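Local coordinates for protein acetyltransferase-like, GNAT family (Bacteroides thetaiotaomicron, PDB 3EY5) that probably transfers an acetyl group from acetyl-coenzyme A to an amine of a substrate not yet identified, as N-acetyltransferases of the GNAT family do, at residues Phe20-Leu25 with Arg35-Leu40; Phe64-Asp69 with Val76-Thr81; Phe130-Lys135 with Tyr152-Gly157; Lys135-Pro140 with Lys171-Val176. One frame throughout, in Å; residues are numbered along the deposited sequence.

Contacts 1, 2 and 4 are largely buried, whereas contact 3 is partly open to solvent. Contact 1 joins two helices almost wholly through hydrocarbon side chains, and its M21 and L25 pack on F64 of contact 2. Contact 2, nearest the centre of the chain, adds backbone hydrogen bonds and a charged side chain: E77 forms a salt bridge with R35 of contact 1. Contacts 3 and 4 lie farther out on the same sheet, their centres about 13 Å from the chain's centre, and share K135, where the chain turns between two strands; contact 3 is strand pairing, contact 4 sets a strand against the last helix, whose V176 packs on W68 of contact 2, and both use CH-pi packing.

Contact 1: Phe20-Leu25 with Arg35-Leu40; sequences FMEELL and RELEHL
M21, a selenomethionine in this crystal, reaches from helix 15-28 to L40 of the neighbouring helix 37-46, and the two side chains meet tip to tip. A bend at chi2 (-84°) swings its end across, bringing methyl CE of M21 to 3.9 Å from CD2 of L40, with CD1 of L40 almost as near. The same selenomethionine, buried, also packs on F64 and T66. One residue further on, E22 crosses L37 obliquely, CG of E22 lying 3.8 Å from CD1 of L37, with its carboxylate carbon almost as near. These helices are the pair that follows the first strand in the GNAT fold, and here they touch through the ends of leucine and selenomethionine side chains and the chain of E22, with no hydrogen bond between the two segments. A turn after M21, L25 points directly at the other helix. Its CD2 meets CD2 of L40 end to end at 3.5 Å, tighter than ordinary van der Waals contact, and also passes CD2 of L37 at 4.1 Å as the two side chains slide by in opposite directions. L37 and L40, three residues apart, thus receive the row of M21, E22 and L25. The start of their helix is held by E36 at the N-cap: OE1 of E36 accepts from N of E38 at 3.2 Å, the donor standing above the carboxylate plane. Just before it, R35 turns to another part of the fold, forming a salt bridge with E77 and donating to the carbonyl of V176.

Contact 2: Phe64-Asp69 with Val76-Thr81; sequences FITYWD and VEHFAT
The beta hairpin of strands 60-69 and 74-81, in the middle of the GNAT sheet, contains a classic beta bulge where E77 and H78 both face T66. A bulge in this strand is a hallmark of the family, where it helps to splay the sheet for acetyl-coenzyme A; a similar role is probable here. Away from it the pairing is regular: N of F64 donates to O of A80 at 3.0 Å and N of A80 returns a bond to O of F64 at 3.2 Å. At the bulge T66 is gripped three times. Its N donates to O of H78 at 2.8 Å, its O accepts from N of E77 at 2.9 Å, and its hydroxyl takes the remaining amide, N of H78 bonding to OG1 of T66 at 2.8 Å. A chi1 of 60° puts that hydroxyl between the backbone N and the carbonyl carbon, within range of the amide. I65, F79 and V76 share one face, where CD1 of I65 presses to 3.4 Å from CD2 of F79. On the other face the F64 ring lies alongside CB of H78, under M21 and L25 of helix 15-28. OE2 of E77 is also hydrogen-bonded by Y142; OE1 of E77 accepts from NE1 of W68 at 2.8 Å, lying close to the indole plane while the donor stands 50° out of the carboxylate plane.

Contact 3: Phe130-Lys135 with Tyr152-Gly157; sequences FTLWEK and YLMVHG
W133 covers V155 at the antiparallel pairing of strands 131-134 and 149-156, which joins the strand after helix 116-127 to the C-terminal part of the GNAT sheet. Followed outward, CB of W133 first passes O of L153 at 3.4 Å. Its chi1 of -77° then lays the indole across the neighbouring strand. CE3 comes near CD1 of L153, while the six-membered ring sits squarely over a methyl: CG2 of V155 is 3.5 Å from the ring centroid and 8° off its normal, a CH-pi contact over the face. CE2 and CZ2 are the ring atoms next to that methyl, and beyond the two segments the indole leans on L159 and A161. Replacing the indole by the methyl of an alanine is likely to leave CG2 of V155 without its aromatic lid and open a gap toward the start of helix 161-176. Beneath it the backbone bonds of T131 and V155 are short and near linear, with N of T131 bonding to O of V155 at 2.7 Å and N of V155 to O of T131 at 2.8 Å. On the other face of the pair, CD1 of L132 wedges between CB of Y152 and CG of M154, a selenomethionine that faces helix 116-127. At one end F130 repeats the CH-pi theme, CB of H156 resting over the centre of its ring. At the other end the strands part and a water takes over, accepting from N of L153 at 2.8 Å and donating to O of K135 at 3.2 Å.

Contact 4: Lys135-Pro140 with Lys171-Val176; sequences KDYYQP and KLHTIV
H173 projects from helix 161-176 between Y137 and P140, and the orientation of its imidazole decides the contact. P140 crosses it at about a right angle and lies over one face: CG of P140 is 3.7 Å from the ring centroid, 12° off the normal, a CH-pi contact. Y137 slides past in the opposite direction with its ring plane turned 51° from the imidazole, and its CE1 approaches NE2 of H173 to 3.4 Å. The same nitrogen donates to O of Y138 at 2.9 Å, but the bond is bent and weak. A leucine in place of H173 would probably leave the Y138 carbonyl without this donor and P140 without a flat face to rest on. CG of Y137 stands anti to its backbone N (chi1 -179°), which sends the phenol toward the helix, where its OH meets CD1 of L172 at 3.6 Å across a right-angled approach. That hydroxyl is hydrogen-bonded to E109 of strand 106-110, two strands away. Strand 136-139 and helix segment 171-176 run nearly parallel with axes 9.9 Å apart, the C-terminal helix packed against the C-terminal strands of the GNAT sheet, an alpha/beta layer.

Contact 1: Phe20-Leu25 with Arg35-Leu40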
# COMPACT_ATOMS: atom_id res chain seq x y z
N PHE A 20 -10.33 13.61 3.09
CA PHE A 20 -10.69 12.76 1.96
C PHE A 20 -9.98 11.40 2.04
O PHE A 20 -10.62 10.36 1.92
CB PHE A 20 -10.35 13.45 0.62
CG PHE A 20 -10.43 12.53 -0.58
CD1 PHE A 20 -11.66 12.25 -1.18
CD2 PHE A 20 -9.29 11.92 -1.10
CE1 PHE A 20 -11.74 11.41 -2.28
CE2 PHE A 20 -9.36 11.07 -2.21
CZ PHE A 20 -10.59 10.82 -2.80
N MSE A 21 -8.66 11.42 2.21
CA MSE A 21 -7.86 10.20 2.35
C MSE A 21 -8.40 9.34 3.51
O MSE A 21 -8.67 8.13 3.35
CB MSE A 21 -6.38 10.57 2.57
CG MSE A 21 -5.41 9.44 2.90
SE MSE A 21 -5.35 8.99 4.81
CE MSE A 21 -4.24 7.39 4.67
N GLU A 22 -8.58 9.98 4.65
CA GLU A 22 -9.05 9.34 5.87
C GLU A 22 -10.46 8.70 5.77
O GLU A 22 -10.66 7.58 6.24
CB GLU A 22 -9.03 10.37 7.00
CG GLU A 22 -8.96 9.76 8.39
CD GLU A 22 -8.90 10.82 9.46
OE1 GLU A 22 -9.98 11.33 9.88
OE2 GLU A 22 -7.77 11.17 9.87
N GLU A 23 -11.43 9.42 5.20
CA GLU A 23 -12.76 8.86 4.95
C GLU A 23 -12.68 7.63 4.03
O GLU A 23 -13.27 6.58 4.31
CB GLU A 23 -13.72 9.93 4.39
CG GLU A 23 -15.16 9.41 4.15
CD GLU A 23 -16.29 10.42 4.47
OE1 GLU A 23 -16.05 11.66 4.44
OE2 GLU A 23 -17.43 9.97 4.74
N LEU A 24 -11.94 7.76 2.93
CA LEU A 24 -11.80 6.71 1.96
C LEU A 24 -11.10 5.46 2.54
O LEU A 24 -11.52 4.32 2.29
CB LEU A 24 -11.06 7.27 0.75
CG LEU A 24 -10.79 6.35 -0.41
CD1 LEU A 24 -12.10 5.61 -0.83
CD2 LEU A 24 -10.18 7.17 -1.57
N LEU A 25 -10.04 5.70 3.30
CA LEU A 25 -9.37 4.64 4.07
C LEU A 25 -10.33 3.85 4.98
O LEU A 25 -10.33 2.62 4.98
CB LEU A 25 -8.27 5.24 4.95
CG LEU A 25 -7.49 4.28 5.85
CD1 LEU A 25 -6.62 3.33 5.06
CD2 LEU A 25 -6.66 5.09 6.88
N ARG A 35 -3.62 1.37 10.89
CA ARG A 35 -3.31 1.77 12.25
C ARG A 35 -4.37 2.72 12.80
O ARG A 35 -5.18 3.26 12.06
CB ARG A 35 -1.89 2.33 12.33
CG ARG A 35 -1.59 3.44 11.35
CD ARG A 35 -0.09 3.77 11.44
NE ARG A 35 0.75 3.02 10.49
CZ ARG A 35 1.64 2.09 10.83
NH1 ARG A 35 1.80 1.76 12.10
NH2 ARG A 35 2.37 1.49 9.90
N GLU A 36 -4.36 2.90 14.12
CA GLU A 36 -5.23 3.89 14.76
C GLU A 36 -5.08 5.25 14.06
O GLU A 36 -3.98 5.65 13.68
CB GLU A 36 -4.97 3.98 16.27
CG GLU A 36 -6.26 4.20 17.11
CD GLU A 36 -7.23 5.27 16.51
OE1 GLU A 36 -7.07 6.50 16.82
OE2 GLU A 36 -8.13 4.88 15.70
N LEU A 37 -6.20 5.94 13.87
CA LEU A 37 -6.21 7.15 13.08
C LEU A 37 -5.30 8.23 13.67
O LEU A 37 -4.48 8.81 12.95
CB LEU A 37 -7.63 7.64 12.85
CG LEU A 37 -8.49 6.76 11.91
CD1 LEU A 37 -9.72 7.59 11.47
CD2 LEU A 37 -7.71 6.28 10.67
N GLU A 38 -5.40 8.46 14.98
CA GLU A 38 -4.50 9.41 15.63
C GLU A 38 -3.03 9.12 15.30
O GLU A 38 -2.26 10.06 15.15
CB GLU A 38 -4.70 9.52 17.16
CG GLU A 38 -4.15 10.88 17.73
CD GLU A 38 -3.66 10.84 19.20
OE1 GLU A 38 -3.87 9.82 19.89
OE2 GLU A 38 -3.08 11.86 19.67
N HIS A 39 -2.67 7.84 15.17
CA HIS A 39 -1.30 7.41 14.84
C HIS A 39 -0.96 7.66 13.38
O HIS A 39 0.18 8.01 13.01
CB HIS A 39 -1.13 5.92 15.09
CG HIS A 39 -1.12 5.53 16.53
ND1 HIS A 39 -1.26 6.44 17.55
CD2 HIS A 39 -0.99 4.32 17.12
CE1 HIS A 39 -1.22 5.81 18.71
NE2 HIS A 39 -1.06 4.52 18.47
N LEU A 40 -1.94 7.40 12.52
CA LEU A 40 -1.78 7.61 11.10
C LEU A 40 -1.49 9.10 10.84
O LEU A 40 -0.66 9.45 10.00
CB LEU A 40 -3.03 7.15 10.40
CG LEU A 40 -3.18 7.70 9.00
CD1 LEU A 40 -2.09 7.12 8.07
CD2 LEU A 40 -4.61 7.41 8.51

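Contact 2: Phe64-Asp69 with Val76-Thr81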
# COMPACT_ATOMS: atom_id res chain seq x y z
N PHE A 64 -5.94 7.56 -2.92
CA PHE A 64 -4.79 7.84 -2.05
C PHE A 64 -3.89 6.62 -2.13
O PHE A 64 -4.33 5.53 -2.52
CB PHE A 64 -5.19 8.14 -0.58
CG PHE A 64 -5.53 6.91 0.22
CD1 PHE A 64 -4.55 6.21 0.90
CD2 PHE A 64 -6.83 6.42 0.24
CE1 PHE A 64 -4.85 5.04 1.63
CE2 PHE A 64 -7.16 5.26 0.96
CZ PHE A 64 -6.15 4.57 1.66
N ILE A 65 -2.64 6.81 -1.76
CA ILE A 65 -1.72 5.72 -1.63
C ILE A 65 -0.74 6.16 -0.59
O ILE A 65 -0.33 7.33 -0.53
CB ILE A 65 -0.98 5.42 -2.99
CG1 ILE A 65 0.12 4.36 -2.82
CG2 ILE A 65 -0.36 6.69 -3.59
CD1 ILE A 65 0.24 3.43 -4.03
N THR A 66 -0.36 5.22 0.26
CA THR A 66 0.63 5.50 1.28
C THR A 66 1.74 4.51 1.01
O THR A 66 1.49 3.36 0.60
CB THR A 66 0.04 5.24 2.72
OG1 THR A 66 -0.38 3.87 2.85
CG2 THR A 66 -1.14 6.07 2.93
N TYR A 67 2.97 4.96 1.19
CA TYR A 67 4.09 4.10 0.99
C TYR A 67 5.27 4.52 1.86
O TYR A 67 5.38 5.67 2.34
CB TYR A 67 4.48 4.03 -0.51
CG TYR A 67 5.09 5.30 -1.03
CD1 TYR A 67 6.43 5.57 -0.84
CD2 TYR A 67 4.31 6.26 -1.71
CE1 TYR A 67 7.01 6.73 -1.30
CE2 TYR A 67 4.89 7.46 -2.18
CZ TYR A 67 6.23 7.68 -1.95
OH TYR A 67 6.84 8.81 -2.40
N TRP A 68 6.16 3.57 2.06
CA TRP A 68 7.40 3.80 2.75
C TRP A 68 8.56 3.73 1.77
O TRP A 68 8.61 2.88 0.87
CB TRP A 68 7.62 2.75 3.81
CG TRP A 68 6.59 2.72 4.86
CD1 TRP A 68 5.30 2.26 4.73
CD2 TRP A 68 6.73 3.17 6.21
NE1 TRP A 68 4.63 2.39 5.90
CE2 TRP A 68 5.48 2.95 6.84
CE3 TRP A 68 7.78 3.75 6.95
CZ2 TRP A 68 5.26 3.25 8.19
CZ3 TRP A 68 7.56 4.07 8.30
CH2 TRP A 68 6.31 3.82 8.90
N ASP A 69 9.51 4.61 2.03
CA ASP A 69 10.76 4.71 1.31
C ASP A 69 11.83 3.96 2.14
O ASP A 69 12.13 4.37 3.26
CB ASP A 69 11.06 6.20 1.17
CG ASP A 69 12.47 6.50 0.67
OD1 ASP A 69 13.13 5.61 0.04
OD2 ASP A 69 12.92 7.66 0.90
N VAL A 76 4.34 -0.38 -0.46
CA VAL A 76 3.03 0.24 -0.54
C VAL A 76 2.17 -0.27 0.63
O VAL A 76 1.85 -1.49 0.72
CB VAL A 76 2.34 0.05 -1.93
CG1 VAL A 76 0.90 0.52 -1.83
CG2 VAL A 76 3.10 0.84 -3.04
N GLU A 77 1.82 0.63 1.54
CA GLU A 77 1.06 0.19 2.72
C GLU A 77 -0.44 0.14 2.40
O GLU A 77 -1.06 -0.93 2.47
CB GLU A 77 1.39 1.07 3.95
CG GLU A 77 1.23 0.34 5.27
CD GLU A 77 1.29 1.27 6.48
OE1 GLU A 77 1.88 2.34 6.37
OE2 GLU A 77 0.72 0.93 7.54
N HIS A 78 -1.04 1.27 2.03
CA HIS A 78 -2.41 1.21 1.54
C HIS A 78 -2.57 1.92 0.24
O HIS A 78 -1.87 2.88 -0.07
CB HIS A 78 -3.38 1.81 2.53
CG HIS A 78 -3.44 1.08 3.82
ND1 HIS A 78 -2.81 1.54 4.96
CD2 HIS A 78 -4.01 -0.09 4.15
CE1 HIS A 78 -3.02 0.68 5.94
NE2 HIS A 78 -3.75 -0.31 5.48
N PHE A 79 -3.53 1.43 -0.51
CA PHE A 79 -3.78 1.93 -1.80
C PHE A 79 -5.27 1.72 -2.07
O PHE A 79 -5.75 0.59 -2.01
CB PHE A 79 -2.93 1.14 -2.80
CG PHE A 79 -3.24 1.43 -4.21
CD1 PHE A 79 -3.74 0.43 -5.05
CD2 PHE A 79 -3.05 2.71 -4.72
CE1 PHE A 79 -4.05 0.70 -6.40
CE2 PHE A 79 -3.35 3.00 -6.07
CZ PHE A 79 -3.85 2.00 -6.91
N ALA A 80 -6.00 2.81 -2.36
CA ALA A 80 -7.42 2.70 -2.68
C ALA A 80 -7.88 3.84 -3.57
O ALA A 80 -7.42 4.97 -3.44
CB ALA A 80 -8.26 2.65 -1.39
N THR A 81 -8.78 3.53 -4.48
CA THR A 81 -9.48 4.57 -5.27
C THR A 81 -10.93 4.67 -4.80
O THR A 81 -11.46 3.73 -4.19
CB THR A 81 -9.50 4.21 -6.76
OG1 THR A 81 -10.14 2.93 -6.92
CG2 THR A 81 -8.05 4.14 -7.33

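Contact 3: Phe130-Lys135 with Tyr152-Gly157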
# COMPACT_ATOMS: atom_id res chain seq x y z
N PHE A 130 3.71 -6.96 -11.66
CA PHE A 130 4.18 -7.44 -10.37
C PHE A 130 4.38 -8.95 -10.42
O PHE A 130 3.57 -9.68 -11.02
CB PHE A 130 3.21 -7.06 -9.24
CG PHE A 130 3.21 -5.60 -8.93
CD1 PHE A 130 3.85 -5.13 -7.79
CD2 PHE A 130 2.59 -4.68 -9.78
CE1 PHE A 130 3.84 -3.77 -7.46
CE2 PHE A 130 2.60 -3.30 -9.46
CZ PHE A 130 3.23 -2.85 -8.30
N THR A 131 5.46 -9.40 -9.78
CA THR A 131 5.76 -10.80 -9.59
C THR A 131 5.26 -11.26 -8.22
O THR A 131 5.56 -10.61 -7.20
CB THR A 131 7.28 -11.06 -9.65
OG1 THR A 131 7.79 -10.64 -10.92
CG2 THR A 131 7.59 -12.55 -9.51
N LEU A 132 4.51 -12.37 -8.21
CA LEU A 132 4.09 -12.99 -6.96
C LEU A 132 5.21 -13.78 -6.25
O LEU A 132 5.79 -14.68 -6.84
CB LEU A 132 2.90 -13.91 -7.19
CG LEU A 132 2.41 -14.61 -5.91
CD1 LEU A 132 1.87 -13.57 -4.93
CD2 LEU A 132 1.35 -15.66 -6.23
N TRP A 133 5.51 -13.42 -4.99
CA TRP A 133 6.42 -14.18 -4.15
C TRP A 133 5.64 -15.19 -3.29
O TRP A 133 4.77 -14.81 -2.48
CB TRP A 133 7.23 -13.23 -3.28
CG TRP A 133 8.34 -12.56 -4.05
CD1 TRP A 133 8.61 -12.67 -5.42
CD2 TRP A 133 9.33 -11.69 -3.52
NE1 TRP A 133 9.70 -11.90 -5.74
CE2 TRP A 133 10.16 -11.29 -4.61
CE3 TRP A 133 9.60 -11.18 -2.24
CZ2 TRP A 133 11.23 -10.42 -4.44
CZ3 TRP A 133 10.66 -10.31 -2.09
CH2 TRP A 133 11.47 -9.94 -3.18
N GLU A 134 5.95 -16.47 -3.50
CA GLU A 134 5.32 -17.58 -2.80
C GLU A 134 6.01 -17.88 -1.47
O GLU A 134 6.25 -19.04 -1.15
CB GLU A 134 5.41 -18.85 -3.66
CG GLU A 134 5.37 -18.61 -5.16
CD GLU A 134 4.00 -18.90 -5.73
OE1 GLU A 134 3.91 -19.15 -6.96
OE2 GLU A 134 3.03 -18.89 -4.94
N LYS A 135 6.36 -16.85 -0.72
CA LYS A 135 7.07 -17.08 0.51
C LYS A 135 6.00 -17.07 1.57
O LYS A 135 4.96 -16.46 1.40
CB LYS A 135 8.11 -15.96 0.71
CG LYS A 135 9.18 -15.96 -0.39
CD LYS A 135 10.26 -16.97 -0.03
CE LYS A 135 11.06 -17.46 -1.22
NZ LYS A 135 12.24 -18.24 -0.66
N TYR A 152 0.81 -12.69 0.79
CA TYR A 152 1.97 -12.89 -0.08
C TYR A 152 2.47 -11.52 -0.39
O TYR A 152 1.70 -10.55 -0.44
CB TYR A 152 1.58 -13.59 -1.39
CG TYR A 152 1.38 -15.08 -1.28
CD1 TYR A 152 2.14 -15.84 -0.34
CD2 TYR A 152 0.50 -15.75 -2.12
CE1 TYR A 152 1.97 -17.23 -0.24
CE2 TYR A 152 0.33 -17.13 -2.03
CZ TYR A 152 1.06 -17.86 -1.10
OH TYR A 152 0.87 -19.21 -1.01
N LEU A 153 3.75 -11.43 -0.66
CA LEU A 153 4.31 -10.18 -1.18
C LEU A 153 4.30 -10.27 -2.70
O LEU A 153 4.39 -11.35 -3.28
CB LEU A 153 5.74 -9.96 -0.71
CG LEU A 153 6.02 -9.82 0.79
CD1 LEU A 153 7.56 -9.70 0.93
CD2 LEU A 153 5.28 -8.58 1.40
N MSE A 154 4.19 -9.11 -3.32
CA MSE A 154 4.24 -9.03 -4.77
C MSE A 154 5.15 -7.88 -5.08
O MSE A 154 5.08 -6.85 -4.41
CB MSE A 154 2.85 -8.78 -5.33
CG MSE A 154 1.95 -9.99 -5.21
SE MSE A 154 0.49 -9.82 -6.41
CE MSE A 154 1.51 -10.16 -8.04
N VAL A 155 6.02 -8.09 -6.06
CA VAL A 155 7.11 -7.16 -6.31
C VAL A 155 7.17 -6.69 -7.76
O VAL A 155 7.02 -7.48 -8.69
CB VAL A 155 8.47 -7.79 -5.86
CG1 VAL A 155 9.61 -6.77 -5.97
CG2 VAL A 155 8.34 -8.25 -4.42
N HIS A 156 7.39 -5.41 -7.96
CA HIS A 156 7.60 -4.91 -9.31
C HIS A 156 9.02 -4.39 -9.30
O HIS A 156 9.37 -3.58 -8.43
CB HIS A 156 6.60 -3.80 -9.65
CG HIS A 156 6.87 -3.14 -10.97
ND1 HIS A 156 6.37 -3.62 -12.16
CD2 HIS A 156 7.58 -2.03 -11.28
CE1 HIS A 156 6.76 -2.84 -13.15
NE2 HIS A 156 7.50 -1.87 -12.65
N GLY A 157 9.86 -4.88 -10.21
CA GLY A 157 11.26 -4.45 -10.28
C GLY A 157 12.26 -5.57 -9.98
O GLY A 157 11.87 -6.71 -9.77
O HOH W 1 5.28 -13.80 -0.27

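Contact 4: Lys135-Pro140 with Lys171-Val176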
# COMPACT_ATOMS: atom_id res chain seq x y z
N LYS A 135 6.36 -16.85 -0.72
CA LYS A 135 7.07 -17.08 0.51
C LYS A 135 6.00 -17.07 1.57
O LYS A 135 4.96 -16.46 1.40
CB LYS A 135 8.11 -15.96 0.71
CG LYS A 135 9.18 -15.96 -0.39
CD LYS A 135 10.26 -16.97 -0.03
CE LYS A 135 11.06 -17.46 -1.22
NZ LYS A 135 12.24 -18.24 -0.66
N ASP A 136 6.24 -17.75 2.68
CA ASP A 136 5.24 -17.83 3.72
C ASP A 136 5.23 -16.52 4.56
O ASP A 136 5.61 -16.51 5.73
CB ASP A 136 5.53 -19.05 4.62
CG ASP A 136 4.41 -19.33 5.62
OD1 ASP A 136 3.23 -18.94 5.33
OD2 ASP A 136 4.68 -19.93 6.70
N TYR A 137 4.77 -15.43 3.95
CA TYR A 137 4.71 -14.13 4.60
C TYR A 137 3.45 -13.97 5.51
O TYR A 137 2.37 -14.50 5.19
CB TYR A 137 4.72 -13.04 3.52
CG TYR A 137 4.69 -11.65 4.14
CD1 TYR A 137 5.80 -11.15 4.80
CD2 TYR A 137 3.56 -10.86 4.06
CE1 TYR A 137 5.79 -9.86 5.39
CE2 TYR A 137 3.53 -9.59 4.64
CZ TYR A 137 4.65 -9.10 5.33
OH TYR A 137 4.64 -7.82 5.92
N TYR A 138 3.61 -13.23 6.61
CA TYR A 138 2.53 -12.82 7.51
C TYR A 138 2.60 -11.33 7.80
O TYR A 138 3.68 -10.81 8.12
CB TYR A 138 2.62 -13.58 8.85
CG TYR A 138 2.14 -15.02 8.72
CD1 TYR A 138 3.01 -16.02 8.30
CD2 TYR A 138 0.80 -15.36 8.96
CE1 TYR A 138 2.57 -17.32 8.12
CE2 TYR A 138 0.35 -16.66 8.80
CZ TYR A 138 1.24 -17.62 8.38
OH TYR A 138 0.83 -18.91 8.23
N GLN A 139 1.47 -10.63 7.68
CA GLN A 139 1.39 -9.26 8.16
C GLN A 139 1.14 -9.26 9.68
O GLN A 139 0.09 -9.74 10.13
CB GLN A 139 0.25 -8.53 7.45
CG GLN A 139 0.20 -7.04 7.81
CD GLN A 139 -1.10 -6.41 7.38
OE1 GLN A 139 -1.89 -5.95 8.20
NE2 GLN A 139 -1.36 -6.41 6.08
N PRO A 140 2.09 -8.69 10.47
CA PRO A 140 1.91 -8.48 11.90
C PRO A 140 0.67 -7.62 12.10
O PRO A 140 0.33 -6.86 11.22
CB PRO A 140 3.16 -7.67 12.33
CG PRO A 140 4.17 -7.90 11.24
CD PRO A 140 3.30 -8.00 9.97
N LYS A 171 12.73 -5.79 7.36
CA LYS A 171 12.44 -4.35 7.25
C LYS A 171 10.96 -3.98 7.46
O LYS A 171 10.67 -3.01 8.16
CB LYS A 171 12.89 -3.81 5.87
CG LYS A 171 14.39 -3.95 5.63
CD LYS A 171 14.83 -3.25 4.33
CE LYS A 171 16.28 -3.63 3.90
NZ LYS A 171 16.37 -4.85 3.00
N LEU A 172 10.05 -4.74 6.85
CA LEU A 172 8.61 -4.53 7.00
C LEU A 172 8.12 -4.73 8.43
O LEU A 172 7.39 -3.87 8.98
CB LEU A 172 7.82 -5.48 6.06
CG LEU A 172 8.09 -5.37 4.55
CD1 LEU A 172 7.13 -6.27 3.76
CD2 LEU A 172 7.97 -3.95 4.06
N HIS A 173 8.48 -5.87 9.03
CA HIS A 173 8.00 -6.20 10.36
C HIS A 173 8.46 -5.20 11.42
O HIS A 173 7.73 -4.86 12.33
CB HIS A 173 8.44 -7.60 10.73
CG HIS A 173 7.65 -8.66 10.05
ND1 HIS A 173 7.54 -9.94 10.53
CD2 HIS A 173 6.88 -8.61 8.93
CE1 HIS A 173 6.76 -10.66 9.73
NE2 HIS A 173 6.34 -9.87 8.75
N THR A 174 9.69 -4.74 11.30
CA THR A 174 10.20 -3.92 12.37
C THR A 174 9.77 -2.47 12.18
O THR A 174 9.27 -1.86 13.13
CB THR A 174 11.71 -4.06 12.53
OG1 THR A 174 12.32 -3.89 11.26
CG2 THR A 174 12.07 -5.47 13.01
N ILE A 175 9.90 -1.95 10.96
CA ILE A 175 9.67 -0.52 10.69
C ILE A 175 8.22 -0.16 10.47
O ILE A 175 7.75 0.86 10.97
CB ILE A 175 10.51 -0.02 9.52
CG1 ILE A 175 11.99 -0.20 9.87
CG2 ILE A 175 10.22 1.49 9.29
CD1 ILE A 175 12.85 -0.65 8.74
N VAL A 176 7.50 -0.99 9.73
CA VAL A 176 6.13 -0.62 9.43
C VAL A 176 5.18 -1.08 10.54
O VAL A 176 4.24 -0.37 10.91
CB VAL A 176 5.72 -1.13 8.04
CG1 VAL A 176 4.24 -0.94 7.82
CG2 VAL A 176 6.54 -0.39 6.96